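Long-range contacts in galactose mutarotase-like protein (PDB 3OS7), which probably binds carbohydrate and may interconvert the anomers of aldose sugars, as aldose 1-epimerases of the galactose mutarotase family do: residues Leu7-Glu12 with Lys19-Ala24; Phe23-Tyr28 with Asp127-Glu132. All blocks are in the same frame, centred on the assembly; numbering follows the deposited sequence.

Interaction 1 of 2, residues Leu7-Glu12 with Lys19-Ala24; sequences LWIKEE and KCIRFA
Trp8 and Glu12 both place CG between their own backbone N and carbonyl carbon, with chi1 48° and 67°, and this swings each side chain across onto the neighbouring strand. The Trp8 indole thereby comes down over Ala24, whose CB sits 3.6 Å from the centroid of the five-membered ring in a CH-pi contact. The six-membered end of the indole reaches on to Arg22, with CZ3 3.9 Å from Arg22 CB. On the same face of the hairpin Glu12 crosses to the guanidinium of Arg22: Glu12 OE1 accepts a hydrogen bond from Arg22 NE at 2.7 Å, part of a salt bridge. The donor meets OE1 from above the carboxylate plane, while OE1 itself lies close to the guanidinium plane. The other face, with Ile9, Ile21 and Phe23, is turned to strands 118-125 and 128-137. Near its middle Ile9 CG2 touches Ile21 CG2 at 3.5 Å; further along, Ile21 CD1 lies 3.5 Å from Glu11 CB, and the apolar packing gives way to a salt bridge from Glu11 to Lys122.

Six backbone hydrogen bonds join Trp8, Lys10 and Glu12 in pairs with Ala24, Arg22 and Cys20, the regular ladder of an antiparallel beta hairpin. A CH-pi contact and an ion pair reinforce it on the Trp8 face, where Arg22, lying between indole and Glu12, is probably limited in its freedom.

Interaction 2 of 2, residues Phe23-Tyr28 with Asp127-Glu132; sequences FAAGGY and DKALVE
The Phe23 ring carries Val131 on one face: CG2 stands 3.9 Å from the ring centroid and 17° off the normal, a CH-pi contact. The methyl is displaced toward the rim on the CB side, so its closest ring atom is Phe23 CG, at 3.8 Å. At the ring edge, in its plane, lies Ile21 O of the same strand, and Ala129 O approaches obliquely, 4.2 Å from CD2. Val131 can offer this methyl because its CG2 lies anti to the carbonyl carbon while the other branch, CG1, lies anti to the backbone N (chi1 174°). The two side chains meet at a slant, and one branch of the valine does the touching.

Beyond the ring the packing continues through small groups. Ala129 CB lies 4.3 Å from Phe23 CB and 4.1 Å from Ala25 CB, bridging two residues that face the same way from their strand. It also rests 3.7 Å from Ala24 O. At the end of the contact Ala25 CB approaches the backbone of the other segment, 3.6 Å from Asp127 O. Just past this point the chain reverses in a type I' turn from Ala25 to Tyr28, with Gly26 and Gly27 at its corners, and runs back as strand 28-33.

No hydrogen bond crosses between the segments; their backbone bonds go to other strands, Phe23 pairing with Ala30 and Val131 with Tyr157. Strands 23-25 and 128-132 run roughly antiparallel, with axes 6.0 Å apart at closest approach, yet they belong to separate hydrogen-bonding networks. This is sheet-on-sheet packing in the beta-sandwich (supersandwich) fold of the galactose mutarotase family: methyl groups and one aromatic face meet in a buried interface, so attraction between the segments is mainly dispersive and hydrophobic.

Strand 18-25 serves both contacts. In interaction 1 it is paired edge to edge with its hairpin partner 8-14, one of the two outermost strands of the five-stranded sheet; in interaction 2 one face of it packs against strand 128-137 of another sheet. Interaction 1 is partly exposed and combines a backbone ladder with charged groups, whereas interaction 2 is buried and apolar. Phe23 and Ala24 belong to both. The two also touch directly: Leu7 CD1 lies 3.6 Å from Lys128 O, and Ile9 CD1 lies 3.6 Å from Leu130 O. Ile9 on the edge strand, and Leu7 just before it, thus extend the inter-sheet packing outward.

Interaction 1 of 2, residues Leu7-Glu12 with Lys19-Ala24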
loop_
_atom_site.group_PDB
_atom_site.type_symbol
_atom_site.label_atom_id
_atom_site.label_comp_id
_atom_site.label_asym_id
_atom_site.label_seq_id
_atom_site.Cartn_x
_atom_site.Cartn_y
_atom_site.Cartn_z
ATOM N N LEU A 7 7.404 -20.337 14.796
ATOM C CA LEU A 7 8.044 -20.102 13.522
ATOM C C LEU A 7 7.652 -21.166 12.514
ATOM O O LEU A 7 8.019 -22.320 12.670
ATOM C CB LEU A 7 9.569 -20.062 13.696
ATOM C CG LEU A 7 10.410 -19.883 12.435
ATOM C CD1 LEU A 7 10.230 -18.444 11.847
ATOM C CD2 LEU A 7 11.872 -20.165 12.793
ATOM N N TRP A 8 6.928 -20.775 11.461
ATOM C CA TRP A 8 6.459 -21.734 10.458
ATOM C C TRP A 8 5.899 -21.057 9.221
ATOM O O TRP A 8 5.595 -19.845 9.227
ATOM C CB TRP A 8 5.432 -22.722 11.050
ATOM C CG TRP A 8 4.335 -22.091 11.843
ATOM C CD1 TRP A 8 4.296 -21.929 13.195
ATOM C CD2 TRP A 8 3.127 -21.516 11.333
ATOM N NE1 TRP A 8 3.124 -21.302 13.561
ATOM C CE2 TRP A 8 2.394 -21.033 12.439
ATOM C CE3 TRP A 8 2.578 -21.385 10.044
ATOM C CZ2 TRP A 8 1.149 -20.431 12.304
ATOM C CZ3 TRP A 8 1.350 -20.779 9.914
ATOM C CH2 TRP A 8 0.661 -20.279 11.040
ATOM N N ILE A 9 5.789 -21.844 8.162
ATOM C CA ILE A 9 5.171 -21.418 6.903
ATOM C C ILE A 9 4.304 -22.567 6.443
ATOM O O ILE A 9 4.781 -23.679 6.298
ATOM C CB ILE A 9 6.192 -21.113 5.797
ATOM C CG1 ILE A 9 7.166 -19.999 6.250
ATOM C CG2 ILE A 9 5.470 -20.761 4.478
ATOM C CD1 ILE A 9 8.265 -19.688 5.222
ATOM N N LYS A 10 3.042 -22.276 6.152
ATOM C CA LYS A 10 2.053 -23.294 5.746
ATOM C C LYS A 10 1.372 -22.857 4.461
ATOM O O LYS A 10 0.839 -21.756 4.386
ATOM C CB LYS A 10 1.030 -23.511 6.852
ATOM C CG LYS A 10 -0.059 -24.531 6.531
ATOM C CD LYS A 10 -0.969 -24.751 7.730
ATOM C CE LYS A 10 -1.974 -25.848 7.472
ATOM N NZ LYS A 10 -2.811 -26.113 8.686
ATOM N N GLU A 11 1.426 -23.714 3.446
ATOM C CA GLU A 11 0.678 -23.520 2.236
ATOM C C GLU A 11 -0.595 -24.333 2.392
ATOM O O GLU A 11 -0.526 -25.506 2.698
ATOM C CB GLU A 11 1.479 -24.022 1.074
ATOM C CG GLU A 11 0.844 -23.916 -0.278
ATOM C CD GLU A 11 1.870 -24.270 -1.376
ATOM O OE1 GLU A 11 3.083 -24.145 -1.112
ATOM O OE2 GLU A 11 1.477 -24.637 -2.492
ATOM N N GLU A 12 -1.743 -23.698 2.184
ATOM C CA GLU A 12 -3.031 -24.364 2.386
ATOM C C GLU A 12 -4.070 -23.816 1.410
ATOM O O GLU A 12 -3.760 -22.971 0.587
ATOM C CB GLU A 12 -3.484 -24.207 3.840
ATOM C CG GLU A 12 -3.810 -22.800 4.233
ATOM C CD GLU A 12 -3.810 -22.583 5.746
ATOM O OE1 GLU A 12 -2.886 -21.918 6.247
ATOM O OE2 GLU A 12 -4.723 -23.062 6.445
ATOM N N LYS A 19 -4.770 -21.456 -3.416
ATOM C CA LYS A 19 -3.652 -21.648 -2.537
ATOM C C LYS A 19 -3.420 -20.350 -1.754
ATOM O O LYS A 19 -3.647 -19.233 -2.258
ATOM C CB LYS A 19 -2.429 -22.096 -3.325
ATOM C CG LYS A 19 -2.634 -23.523 -3.918
ATOM C CD LYS A 19 -1.406 -24.035 -4.675
ATOM C CE LYS A 19 -1.770 -24.658 -6.013
ATOM N NZ LYS A 19 -0.616 -24.522 -6.956
ATOM N N CYS A 20 -3.068 -20.482 -0.490
ATOM C CA CYS A 20 -2.666 -19.310 0.271
ATOM C C CYS A 20 -1.473 -19.742 1.102
ATOM O O CYS A 20 -1.237 -20.955 1.270
ATOM C CB CYS A 20 -3.811 -18.801 1.116
ATOM S SG CYS A 20 -4.301 -19.813 2.527
ATOM N N ILE A 21 -0.685 -18.773 1.547
ATOM C CA ILE A 21 0.424 -19.040 2.449
ATOM C C ILE A 21 0.210 -18.310 3.762
ATOM O O ILE A 21 0.068 -17.070 3.782
ATOM C CB ILE A 21 1.808 -18.621 1.840
ATOM C CG1 ILE A 21 2.051 -19.191 0.437
ATOM C CG2 ILE A 21 2.942 -18.983 2.823
ATOM C CD1 ILE A 21 2.270 -20.671 0.380
ATOM N N ARG A 22 0.153 -19.073 4.855
ATOM C CA ARG A 22 0.123 -18.536 6.207
ATOM C C ARG A 22 1.538 -18.649 6.782
ATOM O O ARG A 22 2.198 -19.669 6.616
ATOM C CB ARG A 22 -0.821 -19.359 7.049
ATOM C CG ARG A 22 -1.451 -18.656 8.187
ATOM C CD ARG A 22 -2.565 -19.525 8.794
ATOM N NE ARG A 22 -3.659 -19.843 7.875
ATOM C CZ ARG A 22 -4.764 -19.109 7.697
ATOM N NH1 ARG A 22 -4.945 -17.959 8.330
ATOM N NH2 ARG A 22 -5.689 -19.516 6.850
ATOM N N PHE A 23 2.023 -17.595 7.417
ATOM C CA PHE A 23 3.403 -17.609 7.924
ATOM C C PHE A 23 3.489 -16.885 9.253
ATOM O O PHE A 23 2.726 -15.958 9.510
ATOM C CB PHE A 23 4.439 -17.132 6.861
ATOM C CG PHE A 23 4.209 -15.749 6.263
ATOM C CD1 PHE A 23 3.124 -15.482 5.445
ATOM C CD2 PHE A 23 5.169 -14.750 6.412
ATOM C CE1 PHE A 23 2.967 -14.242 4.846
ATOM C CE2 PHE A 23 4.988 -13.486 5.853
ATOM C CZ PHE A 23 3.885 -13.230 5.070
ATOM N N ALA A 24 4.427 -17.328 10.091
ATOM C CA ALA A 24 4.480 -16.937 11.481
ATOM C C ALA A 24 5.931 -16.850 11.934
ATOM O O ALA A 24 6.748 -17.726 11.607
ATOM C CB ALA A 24 3.718 -17.962 12.337
#

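Interaction 2 of 2, residues Phe23-Tyr28 with Asp127-Glu132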
loop_
_atom_site.group_PDB
_atom_site.type_symbol
_atom_site.label_atom_id
_atom_site.label_comp_id
_atom_site.label_asym_id
_atom_site.label_seq_id
_atom_site.Cartn_x
_atom_site.Cartn_y
_atom_site.Cartn_z
ATOM N N PHE A 23 2.023 -17.595 7.417
ATOM C CA PHE A 23 3.403 -17.609 7.924
ATOM C C PHE A 23 3.489 -16.885 9.253
ATOM O O PHE A 23 2.726 -15.958 9.510
ATOM C CB PHE A 23 4.439 -17.132 6.861
ATOM C CG PHE A 23 4.209 -15.749 6.263
ATOM C CD1 PHE A 23 3.124 -15.482 5.445
ATOM C CD2 PHE A 23 5.169 -14.750 6.412
ATOM C CE1 PHE A 23 2.967 -14.242 4.846
ATOM C CE2 PHE A 23 4.988 -13.486 5.853
ATOM C CZ PHE A 23 3.885 -13.230 5.070
ATOM N N ALA A 24 4.427 -17.328 10.091
ATOM C CA ALA A 24 4.480 -16.937 11.481
ATOM C C ALA A 24 5.931 -16.850 11.934
ATOM O O ALA A 24 6.748 -17.726 11.607
ATOM C CB ALA A 24 3.718 -17.962 12.337
ATOM N N ALA A 25 6.242 -15.798 12.683
ATOM C CA ALA A 25 7.538 -15.693 13.345
ATOM C C ALA A 25 7.438 -14.620 14.397
ATOM O O ALA A 25 6.697 -13.657 14.219
ATOM C CB ALA A 25 8.655 -15.348 12.320
ATOM N N GLY A 26 8.132 -14.821 15.505
ATOM C CA GLY A 26 8.260 -13.803 16.552
ATOM C C GLY A 26 6.967 -13.331 17.182
ATOM O O GLY A 26 6.891 -12.203 17.660
ATOM N N GLY A 27 5.958 -14.192 17.219
ATOM C CA GLY A 27 4.658 -13.832 17.770
ATOM C C GLY A 27 3.654 -13.237 16.784
ATOM O O GLY A 27 2.479 -13.051 17.128
ATOM N N TYR A 28 4.108 -12.937 15.571
ATOM C CA TYR A 28 3.216 -12.464 14.510
ATOM C C TYR A 28 2.794 -13.618 13.593
ATOM O O TYR A 28 3.497 -14.612 13.470
ATOM C CB TYR A 28 3.910 -11.423 13.642
ATOM C CG TYR A 28 4.215 -10.091 14.307
ATOM C CD1 TYR A 28 5.400 -9.886 15.031
ATOM C CD2 TYR A 28 3.332 -9.017 14.178
ATOM C CE1 TYR A 28 5.676 -8.645 15.626
ATOM C CE2 TYR A 28 3.593 -7.803 14.777
ATOM C CZ TYR A 28 4.772 -7.623 15.496
ATOM O OH TYR A 28 5.017 -6.382 16.061
ATOM N N ASP A 127 15.254 -16.881 13.138
ATOM C CA ASP A 127 13.895 -16.879 13.646
ATOM C C ASP A 127 12.992 -15.961 12.812
ATOM O O ASP A 127 12.132 -15.295 13.356
ATOM C CB ASP A 127 13.872 -16.469 15.122
ATOM C CG ASP A 127 14.630 -17.462 16.028
ATOM O OD1 ASP A 127 15.018 -18.554 15.544
ATOM O OD2 ASP A 127 14.838 -17.144 17.222
ATOM N N LYS A 128 13.193 -15.958 11.496
ATOM C CA LYS A 128 12.367 -15.183 10.556
ATOM C C LYS A 128 11.659 -16.096 9.538
ATOM O O LYS A 128 12.207 -17.128 9.163
ATOM C CB LYS A 128 13.237 -14.234 9.760
ATOM C CG LYS A 128 14.047 -13.261 10.640
ATOM C CD LYS A 128 15.093 -12.487 9.833
ATOM C CE LYS A 128 16.079 -11.770 10.762
ATOM N NZ LYS A 128 15.379 -10.809 11.676
ATOM N N ALA A 129 10.497 -15.660 9.047
ATOM C CA ALA A 129 9.787 -16.368 7.995
ATOM C C ALA A 129 9.733 -15.456 6.797
ATOM O O ALA A 129 9.272 -14.320 6.898
ATOM C CB ALA A 129 8.376 -16.801 8.447
ATOM N N LEU A 130 10.226 -15.962 5.669
ATOM C CA LEU A 130 10.304 -15.227 4.421
ATOM C C LEU A 130 9.404 -15.855 3.352
ATOM O O LEU A 130 9.487 -17.063 3.075
ATOM C CB LEU A 130 11.757 -15.180 3.921
ATOM C CG LEU A 130 12.031 -14.504 2.577
ATOM C CD1 LEU A 130 11.818 -13.028 2.695
ATOM C CD2 LEU A 130 13.438 -14.761 2.077
ATOM N N VAL A 131 8.520 -15.033 2.785
ATOM C CA VAL A 131 7.678 -15.435 1.663
ATOM C C VAL A 131 7.779 -14.383 0.571
ATOM O O VAL A 131 7.608 -13.175 0.819
ATOM C CB VAL A 131 6.242 -15.592 2.085
ATOM C CG1 VAL A 131 5.360 -15.858 0.857
ATOM C CG2 VAL A 131 6.081 -16.708 3.112
ATOM N N GLU A 132 8.076 -14.821 -0.641
ATOM C CA GLU A 132 8.184 -13.916 -1.783
ATOM C C GLU A 132 7.253 -14.362 -2.886
ATOM O O GLU A 132 7.161 -15.565 -3.180
ATOM C CB GLU A 132 9.625 -13.879 -2.332
ATOM C CG GLU A 132 10.671 -13.500 -1.291
ATOM C CD GLU A 132 12.066 -13.250 -1.888
ATOM O OE1 GLU A 132 12.352 -13.782 -2.977
ATOM O OE2 GLU A 132 12.858 -12.509 -1.260
#